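PDB 3EUP: transcriptional regulator, TetR family from Cytophaga hutchinsonii, which probably binds operator DNA as a dimer through an N-terminal helix-turn-helix domain and regulates transcription in response to a small ligand. Local coordinates for residues Leu6-Arg11 with Tyr49-Asn54; Gln14-Ser19 with Thr41-Gly46; Val58-Phe63 with Asp122-Lys127. One frame throughout, in Å; residues are numbered along the deposited sequence.

Contacts 1 and 2 lie in the probable N-terminal DNA-binding part of the chain, their centres about 9 Å apart. Both use helix 10-31, and along the chain contact 2 is nested inside the loop closed by contact 1. Phe52 joins them by packing on Ile16 and Ile17. Contact 3 comes later in the chain, its centre about 18 Å from the centres of the other two. There helix 55-78, the helix that leads out of the DNA-binding part, lies beside helix 122-148 of the presumed ligand-binding part. Val58 and Ala61 meet Phe52, and Ala61 meets Ile17. Packing thus runs from the helix-turn-helix towards the presumed regulatory domain.

Contact 1. Residues Leu6-Arg11 with Tyr49-Asn54; sequences LSKSDR and YGNFEN
Asn51 holds its CG beside its own backbone N and anti to the carbonyl carbon, chi1 -72°, and chi2 of -81° turns the amide so that both its polar atoms meet the backbone of Ser7 and Ser9. Lys8 has CG anti to the backbone N, chi1 177°, which lays its chain alongside the carbonyl oxygen of Gly50. The Asn51 amide makes two hydrogen bonds across the contact. ND2 donates to Ser7 O at 3.0 Å. Ser7 O lies almost in the amide plane, while ND2 stands above the carbonyl plane of Ser7. OD1 accepts from Ser9 N at 3.1 Å, and here the donor lies in the carbonyl plane of the amide. ND2 also hydrogen-bonds to Ser47 O, in helix 45-48. Asn51 therefore links the turn between helix 2-7 and helix 10-31 to the loop that follows helix 45-48. In the TetR family that short helix is the recognition helix of the helix-turn-helix, and the loop leads on to helix 55-78. Ser9 is the N-cap residue of helix 10-31, so the bond from its N fixes the chain where that helix begins. Replacing Asn51 by an alanine would remove the amide and is likely to leave Ser7 O, Ser9 N and Ser47 O without this partner and the turn freer to shift. The aliphatic part of Lys8 covers Gly50, with CB 3.5 Å from Gly50 O and CD at 3.6 Å from the same oxygen. The chain bends at chi4, and NZ ends 4.1 Å from Gly50 O. The hydroxyl of Ser7 turns back to Met3 O, and that of Ser9 bonds to Thr12 OG1.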
loop_
_atom_site.group_PDB
_atom_site.type_symbol
_atom_site.label_atom_id
_atom_site.label_comp_id
_atom_site.label_asym_id
_atom_site.label_seq_id
_atom_site.Cartn_x
_atom_site.Cartn_y
_atom_site.Cartn_z
ATOM N N LEU A 6 -7.882 30.839 25.278
ATOM C CA LEU A 6 -6.506 30.796 25.777
ATOM C C LEU A 6 -5.663 29.644 25.210
ATOM O O LEU A 6 -4.457 29.792 25.045
ATOM C CB LEU A 6 -6.513 30.739 27.295
ATOM C CG LEU A 6 -7.010 32.041 27.899
ATOM C CD1 LEU A 6 -7.381 31.822 29.341
ATOM C CD2 LEU A 6 -5.957 33.147 27.762
ATOM N N SER A 7 -6.298 28.524 24.888
ATOM C CA SER A 7 -5.551 27.355 24.430
ATOM C C SER A 7 -5.374 27.364 22.916
ATOM O O SER A 7 -4.683 26.509 22.378
ATOM C CB SER A 7 -6.210 26.069 24.899
ATOM O OG SER A 7 -7.522 25.994 24.395
ATOM N N LYS A 8 -5.971 28.351 22.240
ATOM C CA LYS A 8 -5.684 28.596 20.820
ATOM C C LYS A 8 -4.329 29.273 20.659
ATOM O O LYS A 8 -4.147 30.397 21.098
ATOM C CB LYS A 8 -6.760 29.491 20.173
ATOM C CG LYS A 8 -6.440 29.817 18.690
ATOM C CD LYS A 8 -7.568 30.593 18.022
ATOM C CE LYS A 8 -7.566 30.410 16.503
ATOM N NZ LYS A 8 -8.981 30.422 15.956
ATOM N N SER A 9 -3.386 28.592 20.021
ATOM C CA SER A 9 -2.030 29.118 19.821
ATOM C C SER A 9 -1.206 28.160 18.965
ATOM O O SER A 9 -1.478 26.977 18.946
ATOM C CB SER A 9 -1.316 29.323 21.155
ATOM O OG SER A 9 -0.648 28.152 21.581
ATOM N N ASP A 10 -0.175 28.672 18.303
ATOM C CA ASP A 10 0.651 27.835 17.411
ATOM C C ASP A 10 1.313 26.674 18.142
ATOM O O ASP A 10 1.468 25.595 17.583
ATOM C CB ASP A 10 1.752 28.666 16.758
ATOM C CG ASP A 10 1.212 29.708 15.780
ATOM O OD1 ASP A 10 0.113 29.541 15.223
ATOM O OD2 ASP A 10 1.913 30.705 15.566
ATOM N N ARG A 11 1.729 26.902 19.383
ATOM C CA ARG A 11 2.377 25.835 20.130
ATOM C C ARG A 11 1.388 24.747 20.535
ATOM O O ARG A 11 1.709 23.547 20.480
ATOM C CB ARG A 11 3.115 26.382 21.354
ATOM C CG ARG A 11 4.357 27.150 21.004
ATOM C CD ARG A 11 5.039 27.711 22.274
ATOM N NE ARG A 11 4.116 28.613 22.923
ATOM C CZ ARG A 11 4.019 28.845 24.231
ATOM N NH1 ARG A 11 4.813 28.257 25.110
ATOM N NH2 ARG A 11 3.097 29.702 24.658
ATOM N N TYR A 49 -10.602 21.595 19.632
ATOM C CA TYR A 49 -11.387 22.251 18.589
ATOM C C TYR A 49 -11.411 23.769 18.706
ATOM O O TYR A 49 -12.120 24.434 17.973
ATOM C CB TYR A 49 -12.767 21.590 18.437
ATOM C CG TYR A 49 -12.623 20.165 17.887
ATOM C CD1 TYR A 49 -11.830 19.894 16.749
ATOM C CD2 TYR A 49 -13.239 19.085 18.512
ATOM C CE1 TYR A 49 -11.675 18.568 16.246
ATOM C CE2 TYR A 49 -13.094 17.765 18.026
ATOM C CZ TYR A 49 -12.319 17.511 16.897
ATOM O OH TYR A 49 -12.185 16.211 16.445
ATOM N N GLY A 50 -10.584 24.309 19.588
ATOM C CA GLY A 50 -10.251 25.723 19.573
ATOM C C GLY A 50 -9.023 26.008 18.724
ATOM O O GLY A 50 -8.700 27.162 18.472
ATOM N N ASN A 51 -8.323 24.960 18.301
ATOM C CA ASN A 51 -7.176 25.090 17.391
ATOM C C ASN A 51 -7.467 24.562 15.986
ATOM O O ASN A 51 -6.787 24.917 15.031
ATOM C CB ASN A 51 -5.978 24.341 17.969
ATOM C CG ASN A 51 -5.412 25.035 19.146
ATOM O OD1 ASN A 51 -4.640 25.987 19.001
ATOM N ND2 ASN A 51 -5.824 24.610 20.335
ATOM N N PHE A 52 -8.463 23.695 15.879
ATOM C CA PHE A 52 -8.825 23.094 14.617
ATOM C C PHE A 52 -10.335 23.145 14.425
ATOM O O PHE A 52 -11.094 22.927 15.371
ATOM C CB PHE A 52 -8.417 21.626 14.616
ATOM C CG PHE A 52 -6.956 21.413 14.589
ATOM C CD1 PHE A 52 -6.277 21.380 13.379
ATOM C CD2 PHE A 52 -6.246 21.248 15.772
ATOM C CE1 PHE A 52 -4.930 21.152 13.337
ATOM C CE2 PHE A 52 -4.879 21.047 15.750
ATOM C CZ PHE A 52 -4.216 20.993 14.528
ATOM N N GLU A 53 -10.759 23.318 13.177
ATOM C CA GLU A 53 -12.184 23.333 12.860
ATOM C C GLU A 53 -12.872 22.045 13.261
ATOM O O GLU A 53 -13.885 22.061 13.957
ATOM C CB GLU A 53 -12.382 23.603 11.364
ATOM C CG GLU A 53 -13.859 23.690 10.901
ATOM C CD GLU A 53 -14.679 24.811 11.571
ATOM O OE1 GLU A 53 -14.105 25.852 11.969
ATOM O OE2 GLU A 53 -15.926 24.639 11.673
ATOM N N ASN A 54 -12.332 20.926 12.808
ATOM C CA ASN A 54 -12.940 19.633 13.049
ATOM C C ASN A 54 -11.885 18.553 12.951
ATOM O O ASN A 54 -10.700 18.851 12.707
ATOM C CB ASN A 54 -14.019 19.377 12.007
ATOM C CG ASN A 54 -13.530 19.642 10.591
ATOM O OD1 ASN A 54 -12.481 19.172 10.187
ATOM N ND2 ASN A 54 -14.302 20.421 9.833
#

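Contact 2. Residues Gln14-Ser19 with Thr41-Gly46; sequences QFIIES and TNLTKG
Phe15 points its ring edge at the backbone of Thr41. CE2 is 3.2 Å from Thr41 O and CZ is 3.4 Å from the same oxygen. The carbonyl carbon of Thr41 also lies at this edge, in the ring plane. The rim of the ring thus meets a carbonyl, whose negative end suits the weakly positive ring hydrogens. CG of Phe15 stands anti to the backbone N, chi1 170°, and this carries the ring out from helix 10-31 to Thr41. One face of the ring carries Ser19 OG, offset toward the rim. That hydroxyl donates to Phe15 O at 2.8 Å, one turn back along the helix. Phe15 O also accepts from Ser19 N, which comes from the opposite face of its carbonyl plane.

Ile16 and Thr41 run obliquely to each other, and the methyl ends meet: Ile16 CD1 lies 3.8 Å from Thr41 CG2. Ser19 CB touches the same methyl at 4.0 Å. Thr41 CG2 thus touches two residues of helix 10-31, while OG1 serves its own turn. With chi1 66°, OG1 accepts from Leu43 N at 3.0 Å in an ST turn, and it also bonds to Leu37 O. Leu43 CD1 lies 4.2 Å from Phe15 CD2, at the ring edge.

Thr41 ends helix 34-41, and Thr44 caps helix 45-48 through Ser47 N. Residues 41-46 therefore hold the turn of the helix-turn-helix, resting on helix 10-31, which corresponds to the first helix of the three-helix DNA-binding domain of TetR-family proteins. On another side of that helix Ile17 packs on Tyr65 of helix 55-78.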
loop_
_atom_site.group_PDB
_atom_site.type_symbol
_atom_site.label_atom_id
_atom_site.label_comp_id
_atom_site.label_asym_id
_atom_site.label_seq_id
_atom_site.Cartn_x
_atom_site.Cartn_y
_atom_site.Cartn_z
ATOM N N GLN A 14 0.574 22.792 17.421
ATOM C CA GLN A 14 1.656 21.884 17.072
ATOM C C GLN A 14 1.746 20.665 18.002
ATOM O O GLN A 14 1.980 19.544 17.553
ATOM C CB GLN A 14 2.998 22.643 17.054
ATOM C CG GLN A 14 4.176 21.810 16.583
ATOM C CD GLN A 14 4.006 21.277 15.167
ATOM O OE1 GLN A 14 3.313 21.874 14.325
ATOM N NE2 GLN A 14 4.642 20.126 14.893
ATOM N N PHE A 15 1.549 20.881 19.291
ATOM C CA PHE A 15 1.449 19.776 20.227
ATOM C C PHE A 15 0.302 18.820 19.865
ATOM O O PHE A 15 0.455 17.604 19.990
ATOM C CB PHE A 15 1.262 20.282 21.671
ATOM C CG PHE A 15 0.924 19.184 22.645
ATOM C CD1 PHE A 15 1.933 18.396 23.208
ATOM C CD2 PHE A 15 -0.404 18.927 22.990
ATOM C CE1 PHE A 15 1.616 17.337 24.091
ATOM C CE2 PHE A 15 -0.725 17.887 23.875
ATOM C CZ PHE A 15 0.292 17.082 24.423
ATOM N N ILE A 16 -0.854 19.372 19.471
ATOM C CA ILE A 16 -1.957 18.548 19.082
ATOM C C ILE A 16 -1.530 17.691 17.895
ATOM O O ILE A 16 -1.804 16.502 17.872
ATOM C CB ILE A 16 -3.252 19.326 18.650
ATOM C CG1 ILE A 16 -3.831 20.197 19.750
ATOM C CG2 ILE A 16 -4.310 18.336 18.218
ATOM C CD1 ILE A 16 -4.003 19.494 20.981
ATOM N N ILE A 17 -0.885 18.310 16.906
ATOM C CA ILE A 17 -0.490 17.602 15.671
ATOM C C ILE A 17 0.452 16.469 16.032
ATOM O O ILE A 17 0.230 15.303 15.653
ATOM C CB ILE A 17 0.154 18.534 14.643
ATOM C CG1 ILE A 17 -0.889 19.514 14.082
ATOM C CG2 ILE A 17 0.747 17.718 13.484
ATOM C CD1 ILE A 17 -0.297 20.753 13.344
ATOM N N GLU A 18 1.467 16.806 16.823
ATOM C CA GLU A 18 2.501 15.849 17.237
ATOM C C GLU A 18 1.938 14.663 18.008
ATOM O O GLU A 18 2.359 13.547 17.788
ATOM C CB GLU A 18 3.591 16.565 18.055
ATOM C CG GLU A 18 4.420 17.414 17.135
ATOM C CD GLU A 18 5.403 18.296 17.799
ATOM O OE1 GLU A 18 5.652 18.136 19.038
ATOM O OE2 GLU A 18 5.930 19.150 17.037
ATOM N N SER A 19 0.972 14.918 18.886
ATOM C CA SER A 19 0.417 13.898 19.768
ATOM C C SER A 19 -0.514 12.985 19.027
ATOM O O SER A 19 -0.630 11.801 19.368
ATOM C CB SER A 19 -0.412 14.547 20.880
ATOM O OG SER A 19 0.420 15.319 21.692
ATOM N N THR A 41 -3.746 13.638 23.610
ATOM C CA THR A 41 -3.287 14.984 23.908
ATOM C C THR A 41 -3.333 15.306 25.417
ATOM O O THR A 41 -2.691 16.252 25.873
ATOM C CB THR A 41 -4.161 16.028 23.153
ATOM O OG1 THR A 41 -5.513 15.990 23.663
ATOM C CG2 THR A 41 -4.145 15.771 21.635
ATOM N N ASN A 42 -4.111 14.538 26.179
ATOM C CA ASN A 42 -4.546 14.915 27.535
ATOM C C ASN A 42 -5.182 16.322 27.595
ATOM O O ASN A 42 -4.979 17.034 28.566
ATOM C CB ASN A 42 -3.387 14.820 28.569
ATOM C CG ASN A 42 -3.892 14.682 30.009
ATOM O OD1 ASN A 42 -4.883 14.018 30.240
ATOM N ND2 ASN A 42 -3.216 15.323 30.980
ATOM N N LEU A 43 -5.906 16.714 26.549
ATOM C CA LEU A 43 -6.569 18.015 26.478
ATOM C C LEU A 43 -8.036 17.816 26.282
ATOM O O LEU A 43 -8.455 16.790 25.767
ATOM C CB LEU A 43 -6.079 18.842 25.283
ATOM C CG LEU A 43 -4.603 19.206 25.241
ATOM C CD1 LEU A 43 -4.310 20.145 24.078
ATOM C CD2 LEU A 43 -4.199 19.833 26.511
ATOM N N THR A 44 -8.822 18.823 26.624
ATOM C CA THR A 44 -10.275 18.733 26.442
ATOM C C THR A 44 -10.654 18.905 24.986
ATOM O O THR A 44 -9.907 19.472 24.198
ATOM C CB THR A 44 -11.000 19.797 27.229
ATOM O OG1 THR A 44 -10.546 21.079 26.801
ATOM C CG2 THR A 44 -10.671 19.663 28.716
ATOM N N LYS A 45 -11.841 18.414 24.642
ATOM C CA LYS A 45 -12.432 18.642 23.333
ATOM C C LYS A 45 -12.404 20.116 22.960
ATOM O O LYS A 45 -12.226 20.468 21.797
ATOM C CB LYS A 45 -13.875 18.154 23.339
ATOM C CG LYS A 45 -14.628 18.458 22.044
ATOM C CD LYS A 45 -16.030 17.832 21.996
ATOM C CE LYS A 45 -17.008 18.736 21.229
ATOM N NZ LYS A 45 -18.218 18.019 20.715
ATOM N N GLY A 46 -12.633 20.966 23.955
ATOM C CA GLY A 46 -12.587 22.412 23.793
ATOM C C GLY A 46 -11.240 22.966 23.381
ATOM O O GLY A 46 -11.180 23.858 22.539
#

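Contact 3. Residues Val58-Phe63 with Asp122-Lys127; sequences VAIAAF and DALRKK
The junction between the probable DNA-binding part and the TetR-type C-terminal domain is where Ile60 and Phe63 meet Leu124 and Lys127. The two helical segments run nearly parallel, at 7°, with their axes 10.8 Å apart. Side chains therefore bridge the space. Ile60 and Leu124 pack obliquely, CG1 of Ile60 lying 4.0 Å from Leu124 CD2. The same methyl touches Phe63 CB at 4.2 Å. CD1 of Ile60 reaches Ala123 CB at 4.5 Å. Lys127 crosses Ile60 at about a right angle, its CE 3.6 Å from Ile60 CG2. Bends at chi2 and chi3, -87° and -86°, fold the chain over Ile60, and its NZ makes a salt bridge with Asp64. Phe63 runs past Lys127 in the opposite direction, with CE2 3.9 Å from Lys127 CB. Thr113 of helix 109-117 lies against both Phe63 and Leu124. On the 122-127 segment, Arg125 NH1 bonds to Ala178 O of the second subunit. Apolar packing of helix 55-78 against the start of a C-terminal-domain helix is consistent with the interdomain interface of TetR-family regulators, through which ligand binding is thought to move the DNA-binding domains.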
loop_
_atom_site.group_PDB
_atom_site.type_symbol
_atom_site.label_atom_id
_atom_site.label_comp_id
_atom_site.label_asym_id
_atom_site.label_seq_id
_atom_site.Cartn_x
_atom_site.Cartn_y
_atom_site.Cartn_z
ATOM N N VAL A 58 -7.699 18.209 11.662
ATOM C CA VAL A 58 -6.620 17.576 12.434
ATOM C C VAL A 58 -5.942 16.458 11.615
ATOM O O VAL A 58 -4.730 16.374 11.595
ATOM C CB VAL A 58 -7.097 16.991 13.787
ATOM C CG1 VAL A 58 -5.883 16.521 14.588
ATOM C CG2 VAL A 58 -7.974 18.011 14.562
ATOM N N ALA A 59 -6.734 15.645 10.914
ATOM C CA ALA A 59 -6.212 14.541 10.060
ATOM C C ALA A 59 -5.320 15.051 8.945
ATOM O O ALA A 59 -4.265 14.481 8.688
ATOM C CB ALA A 59 -7.336 13.730 9.488
ATOM N N ILE A 60 -5.716 16.165 8.336
ATOM C CA ILE A 60 -4.943 16.786 7.268
ATOM C C ILE A 60 -3.591 17.303 7.766
ATOM O O ILE A 60 -2.570 17.036 7.145
ATOM C CB ILE A 60 -5.734 17.870 6.552
ATOM C CG1 ILE A 60 -6.926 17.234 5.766
ATOM C CG2 ILE A 60 -4.769 18.747 5.646
ATOM C CD1 ILE A 60 -7.905 18.281 5.267
ATOM N N ALA A 61 -3.596 18.025 8.888
ATOM C CA ALA A 61 -2.373 18.487 9.524
ATOM C C ALA A 61 -1.496 17.297 9.948
ATOM O O ALA A 61 -0.259 17.345 9.778
ATOM C CB ALA A 61 -2.712 19.394 10.766
ATOM N N ALA A 62 -2.111 16.253 10.497
ATOM C CA ALA A 62 -1.368 15.012 10.834
ATOM C C ALA A 62 -0.657 14.439 9.632
ATOM O O ALA A 62 0.495 14.046 9.740
ATOM C CB ALA A 62 -2.277 13.928 11.454
ATOM N N PHE A 63 -1.345 14.365 8.490
ATOM C CA PHE A 63 -0.717 13.852 7.289
ATOM C C PHE A 63 0.467 14.728 6.901
ATOM O O PHE A 63 1.566 14.223 6.652
ATOM C CB PHE A 63 -1.696 13.756 6.102
ATOM C CG PHE A 63 -1.013 13.370 4.836
ATOM C CD1 PHE A 63 -0.724 12.048 4.584
ATOM C CD2 PHE A 63 -0.540 14.337 3.958
ATOM C CE1 PHE A 63 -0.021 11.658 3.437
ATOM C CE2 PHE A 63 0.183 13.963 2.805
ATOM C CZ PHE A 63 0.423 12.629 2.537
ATOM N N ASP A 122 -11.765 12.996 -0.885
ATOM C CA ASP A 122 -11.088 13.761 -1.929
ATOM C C ASP A 122 -9.907 14.590 -1.476
ATOM O O ASP A 122 -8.833 14.500 -2.080
ATOM C CB ASP A 122 -12.087 14.718 -2.601
ATOM C CG ASP A 122 -12.332 14.370 -4.016
ATOM O OD1 ASP A 122 -13.475 13.924 -4.325
ATOM O OD2 ASP A 122 -11.374 14.528 -4.828
ATOM N N ALA A 123 -10.097 15.416 -0.429
ATOM C CA ALA A 123 -9.034 16.329 -0.019
ATOM C C ALA A 123 -7.769 15.540 0.309
ATOM O O ALA A 123 -6.701 15.861 -0.144
ATOM C CB ALA A 123 -9.453 17.217 1.193
ATOM N N LEU A 124 -7.897 14.491 1.103
ATOM C CA LEU A 124 -6.737 13.710 1.494
ATOM C C LEU A 124 -6.163 12.862 0.388
ATOM O O LEU A 124 -4.977 12.634 0.375
ATOM C CB LEU A 124 -7.057 12.844 2.710
ATOM C CG LEU A 124 -6.959 13.592 4.039
ATOM C CD1 LEU A 124 -7.729 12.841 5.113
ATOM C CD2 LEU A 124 -5.525 13.745 4.342
ATOM N N ARG A 125 -7.002 12.366 -0.528
ATOM C CA ARG A 125 -6.481 11.676 -1.690
ATOM C C ARG A 125 -5.597 12.636 -2.465
ATOM O O ARG A 125 -4.507 12.290 -2.907
ATOM C CB ARG A 125 -7.625 11.168 -2.572
ATOM C CG ARG A 125 -7.249 10.055 -3.532
ATOM C CD ARG A 125 -6.500 10.493 -4.730
ATOM N NE ARG A 125 -7.250 11.483 -5.506
ATOM C CZ ARG A 125 -6.717 12.288 -6.417
ATOM N NH1 ARG A 125 -5.420 12.263 -6.706
ATOM N NH2 ARG A 125 -7.513 13.133 -7.070
ATOM N N LYS A 126 -6.085 13.867 -2.646
ATOM C CA LYS A 126 -5.307 14.855 -3.376
ATOM C C LYS A 126 -3.962 15.122 -2.704
ATOM O O LYS A 126 -2.974 15.290 -3.378
ATOM C CB LYS A 126 -6.128 16.138 -3.636
ATOM C CG LYS A 126 -7.158 15.892 -4.743
ATOM C CD LYS A 126 -8.276 17.009 -4.853
ATOM C CE LYS A 126 -9.254 16.733 -6.044
ATOM N NZ LYS A 126 -10.382 17.746 -6.068
ATOM N N LYS A 127 -3.929 15.183 -1.379
ATOM C CA LYS A 127 -2.673 15.367 -0.667
ATOM C C LYS A 127 -1.750 14.225 -0.948
ATOM O O LYS A 127 -0.561 14.437 -1.151
ATOM C CB LYS A 127 -2.854 15.452 0.848
ATOM C CG LYS A 127 -3.789 16.544 1.336
ATOM C CD LYS A 127 -3.126 17.839 1.529
ATOM C CE LYS A 127 -2.510 17.925 2.903
ATOM N NZ LYS A 127 -2.061 19.349 3.147
#